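PDB 3FAW: reticulocyte binding protein from Streptococcus agalactiae COH1, which is a cell-wall-anchored pullulanase, SAP, that probably hydrolyses the alpha-1,6 branch linkages of pullulan, glycogen and related alpha-glucans. Local coordinates for residues W122-K125 and D126-A130; D99-P102 and K103-H106; G696-T699 and L700-T704; F707-S711 and K712-D716. One frame throughout, in Å; residues are numbered along the deposited sequence.

Contact 1 of 4, residues W122-K125 and D126-A130; sequences WEFK and DQLYA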
loop_
_atom_site.group_PDB
_atom_site.type_symbol
_atom_site.label_atom_id
_atom_site.label_comp_id
_atom_site.label_asym_id
_atom_site.label_seq_id
_atom_site.Cartn_x
_atom_site.Cartn_y
_atom_site.Cartn_z
ATOM N N TRP A 122 13.763 24.418 -0.939
ATOM C CA TRP A 122 12.817 23.753 -1.840
ATOM C C TRP A 122 11.641 24.664 -2.229
ATOM O O TRP A 122 11.170 24.601 -3.364
ATOM C CB TRP A 122 12.339 22.396 -1.284
ATOM C CG TRP A 122 11.418 22.447 -0.089
ATOM C CD1 TRP A 122 11.772 22.296 1.224
ATOM C CD2 TRP A 122 9.994 22.619 -0.101
ATOM N NE1 TRP A 122 10.661 22.384 2.026
ATOM C CE2 TRP A 122 9.557 22.578 1.240
ATOM C CE3 TRP A 122 9.046 22.809 -1.116
ATOM C CZ2 TRP A 122 8.210 22.721 1.597
ATOM C CZ3 TRP A 122 7.707 22.953 -0.760
ATOM C CH2 TRP A 122 7.304 22.909 0.588
ATOM N N GLU A 123 11.185 25.510 -1.304
ATOM C CA GLU A 123 10.135 26.495 -1.606
ATOM C C GLU A 123 10.579 27.478 -2.696
ATOM O O GLU A 123 9.797 27.830 -3.581
ATOM C CB GLU A 123 9.727 27.301 -0.357
ATOM C CG GLU A 123 9.055 26.490 0.752
ATOM C CD GLU A 123 10.029 25.981 1.803
ATOM O OE1 GLU A 123 11.239 25.852 1.505
ATOM O OE2 GLU A 123 9.578 25.704 2.929
ATOM N N PHE A 124 11.830 27.924 -2.608
ATOM C CA PHE A 124 12.416 28.828 -3.602
ATOM C C PHE A 124 12.675 28.099 -4.928
ATOM O O PHE A 124 12.497 28.683 -6.000
ATOM C CB PHE A 124 13.716 29.440 -3.057
ATOM C CG PHE A 124 14.302 30.539 -3.924
ATOM C CD1 PHE A 124 13.519 31.601 -4.356
ATOM C CD2 PHE A 124 15.648 30.520 -4.273
ATOM C CE1 PHE A 124 14.062 32.618 -5.142
ATOM C CE2 PHE A 124 16.199 31.532 -5.054
ATOM C CZ PHE A 124 15.403 32.582 -5.490
ATOM N N LYS A 125 13.088 26.831 -4.851
ATOM C CA LYS A 125 13.245 25.990 -6.047
ATOM C C LYS A 125 11.910 25.813 -6.786
ATOM O O LYS A 125 11.880 25.811 -8.015
ATOM C CB LYS A 125 13.833 24.616 -5.692
ATOM C CG LYS A 125 15.315 24.640 -5.337
ATOM C CD LYS A 125 15.913 23.242 -5.257
ATOM C CE LYS A 125 17.429 23.312 -5.081
ATOM N NZ LYS A 125 18.071 21.989 -4.874
ATOM N N ASP A 126 10.817 25.660 -6.038
ATOM C CA ASP A 126 9.471 25.629 -6.634
ATOM C C ASP A 126 9.112 26.981 -7.253
ATOM O O ASP A 126 8.559 27.036 -8.352
ATOM C CB ASP A 126 8.402 25.268 -5.595
ATOM C CG ASP A 126 8.384 23.790 -5.239
ATOM O OD1 ASP A 126 9.018 22.975 -5.942
ATOM O OD2 ASP A 126 7.706 23.447 -4.245
ATOM N N GLN A 127 9.412 28.067 -6.544
ATOM C CA GLN A 127 9.152 29.417 -7.067
ATOM C C GLN A 127 9.828 29.611 -8.424
ATOM O O GLN A 127 9.216 30.144 -9.348
ATOM C CB GLN A 127 9.619 30.502 -6.086
ATOM C CG GLN A 127 9.323 31.945 -6.553
ATOM C CD GLN A 127 9.678 33.011 -5.519
ATOM O OE1 GLN A 127 9.599 32.779 -4.313
ATOM N NE2 GLN A 127 10.060 34.195 -5.998
ATOM N N LEU A 128 11.075 29.159 -8.542
ATOM C CA LEU A 128 11.868 29.358 -9.760
ATOM C C LEU A 128 11.630 28.305 -10.834
ATOM O O LEU A 128 11.601 28.636 -12.026
ATOM C CB LEU A 128 13.365 29.379 -9.437
ATOM C CG LEU A 128 13.904 30.473 -8.508
ATOM C CD1 LEU A 128 15.429 30.355 -8.431
ATOM C CD2 LEU A 128 13.492 31.864 -8.971
ATOM N N TYR A 129 11.480 27.044 -10.422
ATOM C CA TYR A 129 11.571 25.916 -11.359
ATOM C C TYR A 129 10.347 25.006 -11.450
ATOM O O TYR A 129 10.319 24.127 -12.308
ATOM C CB TYR A 129 12.799 25.062 -11.026
ATOM C CG TYR A 129 14.052 25.868 -10.771
ATOM C CD1 TYR A 129 14.523 26.773 -11.714
ATOM C CD2 TYR A 129 14.769 25.722 -9.586
ATOM C CE1 TYR A 129 15.670 27.521 -11.483
ATOM C CE2 TYR A 129 15.914 26.458 -9.346
ATOM C CZ TYR A 129 16.360 27.358 -10.298
ATOM O OH TYR A 129 17.496 28.096 -10.068
ATOM N N ALA A 130 9.344 25.199 -10.591
ATOM C CA ALA A 130 8.132 24.379 -10.650
ATOM C C ALA A 130 7.611 24.347 -12.086
ATOM O O ALA A 130 7.429 25.391 -12.708
ATOM C CB ALA A 130 7.065 24.908 -9.700
#
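Leu128 folds back over the ring of Phe124, one turn earlier in the short helix 122-129. Its CB starts 3.6 Å from the Phe124 carbonyl oxygen, and CG, slightly closer to that O, already comes to 4.0 Å from ring atom CZ. There the branch divides. CD1 lies over one face of the ring, toward its rim, 3.7 Å from Phe124 CE2, and makes a CH-pi contact; CD2 lies nearest the CE1-CZ bond. Phe124 can offer this face because its CG stands anti to the backbone N (chi1 -172°), which swings the ring along the helix toward its C-terminal end. At the ring's edge Gln127 OE1 approaches Phe124 CD1 to 4.1 Å, with the amide plane nearly perpendicular to the ring.

The helix directly follows strand 114-120, the last strand of an N-terminal beta domain, and lies between that domain and the catalytic barrel domain. Four i to i+4 backbone bonds span the two segments, the shortest being Tyr129 N to Lys125 O at 2.7 Å. On another side Asp126 brings OD2 into the plane of the Trp122 indole, at its CE3-CZ3 edge, 3.5 Å from CE3, with the carboxylate turned 75° against the ring. That carboxylate is gripped from outside: OD1 by the hydroxyl of Tyr408, OD2 by the backbone N of Ala432, while His431 stacks on the Trp122 ring. Lys125, extended beyond CG, carries its NZ away to a salt bridge with Glu405, and Glu123 OE2 pairs with Lys497.

Contact 2 of 4, residues D99-P102 and K103-H106; sequences DFNP and KQGH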
loop_
_atom_site.group_PDB
_atom_site.type_symbol
_atom_site.label_atom_id
_atom_site.label_comp_id
_atom_site.label_asym_id
_atom_site.label_seq_id
_atom_site.Cartn_x
_atom_site.Cartn_y
_atom_site.Cartn_z
ATOM N N ASP A 99 19.022 42.637 -3.270
ATOM C CA ASP A 99 18.586 42.161 -4.585
ATOM C C ASP A 99 19.445 40.964 -4.987
ATOM O O ASP A 99 20.576 41.125 -5.452
ATOM C CB ASP A 99 18.680 43.289 -5.626
ATOM C CG ASP A 99 18.048 42.919 -6.968
ATOM O OD1 ASP A 99 17.901 41.717 -7.281
ATOM O OD2 ASP A 99 17.689 43.850 -7.716
ATOM N N PHE A 100 18.905 39.763 -4.796
ATOM C CA PHE A 100 19.661 38.529 -5.025
ATOM C C PHE A 100 19.135 37.765 -6.243
ATOM O O PHE A 100 18.418 36.770 -6.110
ATOM C CB PHE A 100 19.624 37.650 -3.774
ATOM C CG PHE A 100 20.129 38.339 -2.533
ATOM C CD1 PHE A 100 21.416 38.858 -2.484
ATOM C CD2 PHE A 100 19.321 38.453 -1.409
ATOM C CE1 PHE A 100 21.888 39.486 -1.334
ATOM C CE2 PHE A 100 19.782 39.078 -0.260
ATOM C CZ PHE A 100 21.069 39.597 -0.222
ATOM N N ASN A 101 19.511 38.241 -7.429
ATOM C CA ASN A 101 19.100 37.627 -8.695
ATOM C C ASN A 101 19.667 36.211 -8.797
ATOM O O ASN A 101 20.888 36.039 -8.820
ATOM C CB ASN A 101 19.577 38.485 -9.878
ATOM C CG ASN A 101 19.001 38.036 -11.224
ATOM O OD1 ASN A 101 18.377 36.981 -11.341
ATOM N ND2 ASN A 101 19.220 38.851 -12.251
ATOM N N PRO A 102 18.786 35.188 -8.848
ATOM C CA PRO A 102 19.280 33.806 -8.881
ATOM C C PRO A 102 20.134 33.467 -10.109
ATOM O O PRO A 102 20.896 32.503 -10.071
ATOM C CB PRO A 102 17.997 32.961 -8.847
ATOM C CG PRO A 102 16.904 33.869 -9.262
ATOM C CD PRO A 102 17.310 35.249 -8.860
ATOM N N LYS A 103 20.018 34.260 -11.173
ATOM C CA LYS A 103 20.850 34.088 -12.369
ATOM C C LYS A 103 22.316 34.466 -12.115
ATOM O O LYS A 103 23.214 33.985 -12.810
ATOM C CB LYS A 103 20.279 34.907 -13.533
ATOM C CG LYS A 103 18.908 34.421 -14.006
ATOM C CD LYS A 103 18.409 35.219 -15.199
ATOM C CE LYS A 103 17.221 34.545 -15.877
ATOM N NZ LYS A 103 16.029 34.456 -14.987
ATOM N N GLN A 104 22.543 35.327 -11.122
ATOM C CA GLN A 104 23.892 35.690 -10.676
ATOM C C GLN A 104 24.326 34.853 -9.469
ATOM O O GLN A 104 25.417 35.056 -8.928
ATOM C CB GLN A 104 23.945 37.174 -10.298
ATOM C CG GLN A 104 23.494 38.136 -11.398
ATOM C CD GLN A 104 24.403 38.124 -12.614
ATOM O OE1 GLN A 104 25.611 37.917 -12.503
ATOM N NE2 GLN A 104 23.821 38.354 -13.787
ATOM N N GLY A 105 23.468 33.923 -9.047
ATOM C CA GLY A 105 23.737 33.068 -7.891
ATOM C C GLY A 105 24.565 31.865 -8.305
ATOM O O GLY A 105 24.839 31.695 -9.494
ATOM N N HIS A 106 24.974 31.017 -7.361
ATOM C CA HIS A 106 24.673 31.154 -5.936
ATOM C C HIS A 106 25.551 32.213 -5.289
ATOM O O HIS A 106 26.616 32.552 -5.806
ATOM C CB HIS A 106 24.902 29.823 -5.218
ATOM C CG HIS A 106 24.017 28.716 -5.698
ATOM N ND1 HIS A 106 24.500 27.613 -6.369
ATOM C CD2 HIS A 106 22.678 28.543 -5.605
ATOM C CE1 HIS A 106 23.496 26.807 -6.666
ATOM N NE2 HIS A 106 22.380 27.347 -6.211
#
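Asn101 reaches forward to Lys103, whose backbone N donates to Asn101 OD1 at 3.2 Å with a fairly straight N-H (162°). The donor stands 57° out of the amide plane, so the N-H comes in from above it. A chi1 of -171° sets the Asn101 amide beside its own carbonyl carbon, on the side of the chain where that nitrogen follows, and OD1 also lies 3.6 Å from Lys103 CB. The main-chain oxygen of the same residue takes Gln104 N at 2.9 Å.

Asn101 thus accepts through both oxygens, side chain and main chain: an Asx turn joined to a beta turn. With helical backbone angles at Pro102 and Lys103, Asn101-Gln104 is a type I turn, set in the connection between strands 93-98 and 108-111 of the N-terminal beta domain. A weak bond from Gly105 N to Pro102 O, 3.1 Å, extends the tight part by one residue, just before the cis peptide that joins Gly105 to His106. Pro102 rests on Leu48, while Lys75 NZ donates to the main-chain oxygen of Lys103.

The side chains of the turn's second half are looser. Lys103 touches Asn101 through its near end, Lys103 CG lying 3.7 Å from Asn101 OD1, and the rest leads away from the turn, touching Asn181. Gln104 brings CB to 3.6 Å from Asn101 O, then bends at chi2.

Contact 3 of 4, residues G696-T699 and L700-T704; sequences GLIT and LRRST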
loop_
_atom_site.group_PDB
_atom_site.type_symbol
_atom_site.label_atom_id
_atom_site.label_comp_id
_atom_site.label_asym_id
_atom_site.label_seq_id
_atom_site.Cartn_x
_atom_site.Cartn_y
_atom_site.Cartn_z
ATOM N N GLY A 696 -20.132 -17.889 1.096
ATOM C CA GLY A 696 -21.529 -17.629 1.453
ATOM C C GLY A 696 -21.752 -16.362 2.267
ATOM O O GLY A 696 -22.797 -15.721 2.157
ATOM N N LEU A 697 -20.778 -16.012 3.103
ATOM C CA LEU A 697 -20.824 -14.764 3.864
ATOM C C LEU A 697 -20.677 -13.549 2.941
ATOM O O LEU A 697 -21.272 -12.503 3.194
ATOM C CB LEU A 697 -19.734 -14.744 4.946
ATOM C CG LEU A 697 -19.951 -15.673 6.143
ATOM C CD1 LEU A 697 -18.707 -15.730 7.024
ATOM C CD2 LEU A 697 -21.172 -15.236 6.951
ATOM N N ILE A 698 -19.898 -13.688 1.872
ATOM C CA ILE A 698 -19.760 -12.611 0.890
ATOM C C ILE A 698 -21.077 -12.398 0.132
ATOM O O ILE A 698 -21.487 -11.259 -0.088
ATOM C CB ILE A 698 -18.604 -12.858 -0.105
ATOM C CG1 ILE A 698 -17.253 -12.816 0.622
ATOM C CG2 ILE A 698 -18.619 -11.792 -1.218
ATOM C CD1 ILE A 698 -16.099 -13.377 -0.190
ATOM N N THR A 699 -21.735 -13.492 -0.251
ATOM C CA THR A 699 -23.039 -13.424 -0.920
ATOM C C THR A 699 -24.061 -12.709 -0.038
ATOM O O THR A 699 -24.737 -11.784 -0.488
ATOM C CB THR A 699 -23.576 -14.826 -1.265
ATOM O OG1 THR A 699 -22.627 -15.517 -2.085
ATOM C CG2 THR A 699 -24.923 -14.742 -1.999
ATOM N N LEU A 700 -24.165 -13.139 1.217
ATOM C CA LEU A 700 -25.037 -12.480 2.191
ATOM C C LEU A 700 -24.785 -10.971 2.227
ATOM O O LEU A 700 -25.715 -10.175 2.085
ATOM C CB LEU A 700 -24.835 -13.083 3.586
ATOM C CG LEU A 700 -25.582 -12.428 4.753
ATOM C CD1 LEU A 700 -27.078 -12.328 4.471
ATOM C CD2 LEU A 700 -25.319 -13.190 6.047
ATOM N N ARG A 701 -23.525 -10.585 2.401
ATOM C CA ARG A 701 -23.154 -9.168 2.493
ATOM C C ARG A 701 -23.634 -8.352 1.290
ATOM O O ARG A 701 -24.185 -7.271 1.459
ATOM C CB ARG A 701 -21.638 -9.010 2.648
ATOM C CG ARG A 701 -21.188 -7.564 2.749
ATOM C CD ARG A 701 -19.723 -7.429 3.138
ATOM N NE ARG A 701 -19.372 -6.031 3.375
ATOM C CZ ARG A 701 -19.716 -5.333 4.460
ATOM N NH1 ARG A 701 -20.411 -5.895 5.442
ATOM N NH2 ARG A 701 -19.352 -4.064 4.568
ATOM N N ARG A 702 -23.429 -8.883 0.087
ATOM C CA ARG A 702 -23.791 -8.180 -1.147
ATOM C C ARG A 702 -25.288 -8.252 -1.466
ATOM O O ARG A 702 -25.789 -7.489 -2.300
ATOM C CB ARG A 702 -22.968 -8.722 -2.321
ATOM C CG ARG A 702 -21.459 -8.528 -2.144
ATOM C CD ARG A 702 -20.674 -8.851 -3.412
ATOM N NE ARG A 702 -20.979 -7.917 -4.498
ATOM C CZ ARG A 702 -20.594 -8.068 -5.765
ATOM N NH1 ARG A 702 -19.868 -9.118 -6.137
ATOM N NH2 ARG A 702 -20.939 -7.160 -6.672
ATOM N N SER A 703 -26.000 -9.158 -0.799
ATOM C CA SER A 703 -27.428 -9.352 -1.044
ATOM C C SER A 703 -28.310 -8.266 -0.419
ATOM O O SER A 703 -29.475 -8.141 -0.790
ATOM C CB SER A 703 -27.874 -10.726 -0.531
ATOM O OG SER A 703 -27.931 -10.758 0.887
ATOM N N THR A 704 -27.769 -7.497 0.525
ATOM C CA THR A 704 -28.578 -6.528 1.275
ATOM C C THR A 704 -27.749 -5.361 1.815
ATOM O O THR A 704 -26.668 -5.561 2.376
ATOM C CB THR A 704 -29.303 -7.219 2.461
ATOM O OG1 THR A 704 -29.962 -6.239 3.271
ATOM C CG2 THR A 704 -28.317 -7.994 3.324
#
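Residues 696-703 form the last two turns of helix 685-703, which packs on helix 590-609 and leads from the catalytic (beta/alpha)8 barrel domain to the C-terminal beta domain. Three regular i to i+4 bonds join the segments, from Leu700 N to Gly696 O, Arg701 N to Leu697 O and Arg702 N to Ile698 O, each 3.1 Å long. The next, Ser703 N to Thr699 O, is bent to 124° and weak; Ser703 N also donates to Leu700 O, an i to i+3 bond, and Thr704 has non-helical backbone angles.

The side chains touch mainly the carbonyls one turn back. Leu700 CB sits 3.6 Å from both Gly696 O and Leu697 O, and its branches continue outward to Ile777 and Tyr749 of the C-terminal sheet. Leu697 turns instead to Val606 and Leu609 of the neighbouring helix. Arg701, fully extended from CG to NE, passes its guanidinium to the carbonyl oxygens of Ser611 and Leu609. Arg702 starts alongside Ile698, CG 3.4 Å from that carbonyl oxygen, and bends at chi3 (66°) to bring NH1 to Gly309 O.

Ser703 OG lies between its own backbone N and carbonyl carbon (chi1 73°). This turns the hydroxyl back along the helix, where it donates to Leu700 O at 2.6 Å.

Contact 4 of 4, residues F707-S711 and K712-D716; sequences FRKLS and KAEID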
loop_
_atom_site.group_PDB
_atom_site.type_symbol
_atom_site.label_atom_id
_atom_site.label_comp_id
_atom_site.label_asym_id
_atom_site.label_seq_id
_atom_site.Cartn_x
_atom_site.Cartn_y
_atom_site.Cartn_z
ATOM N N PHE A 707 -25.950 -4.446 5.650
ATOM C CA PHE A 707 -24.547 -4.530 6.065
ATOM C C PHE A 707 -23.672 -3.451 5.405
ATOM O O PHE A 707 -22.455 -3.436 5.597
ATOM C CB PHE A 707 -23.986 -5.919 5.736
ATOM C CG PHE A 707 -24.751 -7.057 6.374
ATOM C CD1 PHE A 707 -24.793 -7.196 7.757
ATOM C CD2 PHE A 707 -25.413 -7.997 5.590
ATOM C CE1 PHE A 707 -25.494 -8.242 8.350
ATOM C CE2 PHE A 707 -26.115 -9.050 6.174
ATOM C CZ PHE A 707 -26.155 -9.174 7.552
ATOM N N ARG A 708 -24.297 -2.550 4.642
ATOM C CA ARG A 708 -23.581 -1.595 3.791
ATOM C C ARG A 708 -24.273 -0.233 3.781
ATOM O O ARG A 708 -24.554 0.316 2.710
ATOM C CB ARG A 708 -23.522 -2.120 2.357
ATOM C CG ARG A 708 -22.704 -3.386 2.149
ATOM C CD ARG A 708 -23.390 -4.302 1.167
ATOM N NE ARG A 708 -23.819 -3.579 -0.025
ATOM C CZ ARG A 708 -24.818 -3.944 -0.826
ATOM N NH1 ARG A 708 -25.526 -5.041 -0.592
ATOM N NH2 ARG A 708 -25.108 -3.198 -1.877
ATOM N N LYS A 709 -24.541 0.309 4.967
ATOM C CA LYS A 709 -25.226 1.601 5.090
ATOM C C LYS A 709 -24.312 2.774 4.726
ATOM O O LYS A 709 -23.086 2.680 4.819
ATOM C CB LYS A 709 -25.791 1.787 6.500
ATOM C CG LYS A 709 -26.948 0.862 6.802
ATOM C CD LYS A 709 -27.290 0.839 8.282
ATOM C CE LYS A 709 -28.338 -0.223 8.580
ATOM N NZ LYS A 709 -29.547 -0.067 7.727
ATOM N N LEU A 710 -24.932 3.880 4.321
ATOM C CA LEU A 710 -24.205 5.018 3.761
ATOM C C LEU A 710 -23.722 5.986 4.837
ATOM O O LEU A 710 -22.615 6.513 4.741
ATOM C CB LEU A 710 -25.072 5.763 2.744
ATOM C CG LEU A 710 -25.507 4.974 1.503
ATOM C CD1 LEU A 710 -26.614 3.982 1.841
ATOM C CD2 LEU A 710 -25.970 5.916 0.400
ATOM N N SER A 711 -24.546 6.213 5.860
ATOM C CA SER A 711 -24.247 7.227 6.872
ATOM C C SER A 711 -24.152 6.657 8.284
ATOM O O SER A 711 -24.742 5.620 8.590
ATOM C CB SER A 711 -25.308 8.331 6.838
ATOM O OG SER A 711 -26.568 7.856 7.287
ATOM N N LYS A 712 -23.396 7.356 9.130
ATOM C CA LYS A 712 -23.368 7.098 10.568
ATOM C C LYS A 712 -24.749 7.333 11.182
ATOM O O LYS A 712 -25.170 6.598 12.075
ATOM C CB LYS A 712 -22.331 8.000 11.252
ATOM C CG LYS A 712 -22.413 8.038 12.778
ATOM C CD LYS A 712 -21.140 8.601 13.392
ATOM C CE LYS A 712 -21.366 9.090 14.816
ATOM N NZ LYS A 712 -21.947 8.036 15.687
ATOM N N ALA A 713 -25.441 8.357 10.689
ATOM C CA ALA A 713 -26.772 8.724 11.178
ATOM C C ALA A 713 -27.744 7.548 11.137
ATOM O O ALA A 713 -28.413 7.261 12.131
ATOM C CB ALA A 713 -27.327 9.897 10.371
ATOM N N GLU A 714 -27.806 6.860 9.999
ATOM C CA GLU A 714 -28.727 5.730 9.844
ATOM C C GLU A 714 -28.199 4.451 10.498
ATOM O O GLU A 714 -28.988 3.596 10.905
ATOM C CB GLU A 714 -29.098 5.505 8.368
ATOM C CG GLU A 714 -28.027 4.893 7.480
ATOM C CD GLU A 714 -28.384 4.965 5.992
ATOM O OE1 GLU A 714 -29.522 5.373 5.655
ATOM O OE2 GLU A 714 -27.524 4.613 5.155
ATOM N N ILE A 715 -26.877 4.326 10.609
ATOM C CA ILE A 715 -26.270 3.199 11.314
ATOM C C ILE A 715 -26.658 3.193 12.800
ATOM O O ILE A 715 -27.078 2.160 13.326
ATOM C CB ILE A 715 -24.724 3.171 11.137
ATOM C CG1 ILE A 715 -24.367 2.663 9.735
ATOM C CG2 ILE A 715 -24.075 2.268 12.172
ATOM C CD1 ILE A 715 -22.936 2.930 9.323
ATOM N N ASP A 716 -26.535 4.337 13.469
ATOM C CA ASP A 716 -26.917 4.442 14.889
ATOM C C ASP A 716 -28.416 4.217 15.121
ATOM O O ASP A 716 -28.817 3.739 16.187
ATOM C CB ASP A 716 -26.517 5.804 15.472
ATOM C CG ASP A 716 -25.019 5.943 15.680
ATOM O OD1 ASP A 716 -24.326 4.923 15.858
ATOM O OD2 ASP A 716 -24.530 7.089 15.676
#
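Glu714 and Ser711 face each other across the first turn of helix 712-718, the serine capping Glu714 N and the glutamate reaching back to the backbone before the helix. Ser711 OG accepts the N-H of Glu714 at 3.1 Å, nearly straight at 161°, and CG of the glutamate lies against the same oxygen. With chi1 at 74°, Glu714 CG is flanked by both main-chain neighbours of CA; from there the chain runs extended back past the serine, so that OE2 arrives at the backbone N-H groups of Leu710 and Ser711. Leu710 N meets this oxygen nearly head-on, 2.8 Å away, and Ser711 N adds a weak bond at 3.5 Å. Two main-chain N-H groups thus converge on one carboxylate oxygen, and the positive end of the helix dipole would probably favour its charge.

Ile715 crosses Lys709 from the helix side: Ile715 CG1 packs against Lys709 CB at 3.6 Å and lies 3.2 Å from Ser711 O, the acceptor of Ile715 N. Lys709 NZ goes on to Glu718 and to the carbonyl oxygen of Ile742. Within the helix, Lys712 NZ forms a salt bridge with Asp716 OD2, one turn on, at 2.8 Å. Ser711 at the N-cap and Glu714 three residues on form a capping box.

Contact 2 belongs to the N-terminal beta domain and contact 1 to the helix after its last strand; they touch, Leu128 CD1 lying 3.7 Å from Pro102 CB. Contacts 3 and 4 follow in series where the barrel domain passes into the C-terminal domain, and meet at Leu700 CG and Phe707 CE2, 3.7 Å apart. About 52 Å separates the centres of contacts 1 and 3. Contact 2 is a surface turn held by main-chain bonds and one asparagine side chain; the others are partly buried. Contacts 1 and 3 are helical, but contact 1 adds an aromatic face, while contact 3 turns its side chains to neighbouring helices, loops and the C-terminal sheet. Contact 4 starts a helix through side-chain bonds; contact 3 lies in the last turns of another.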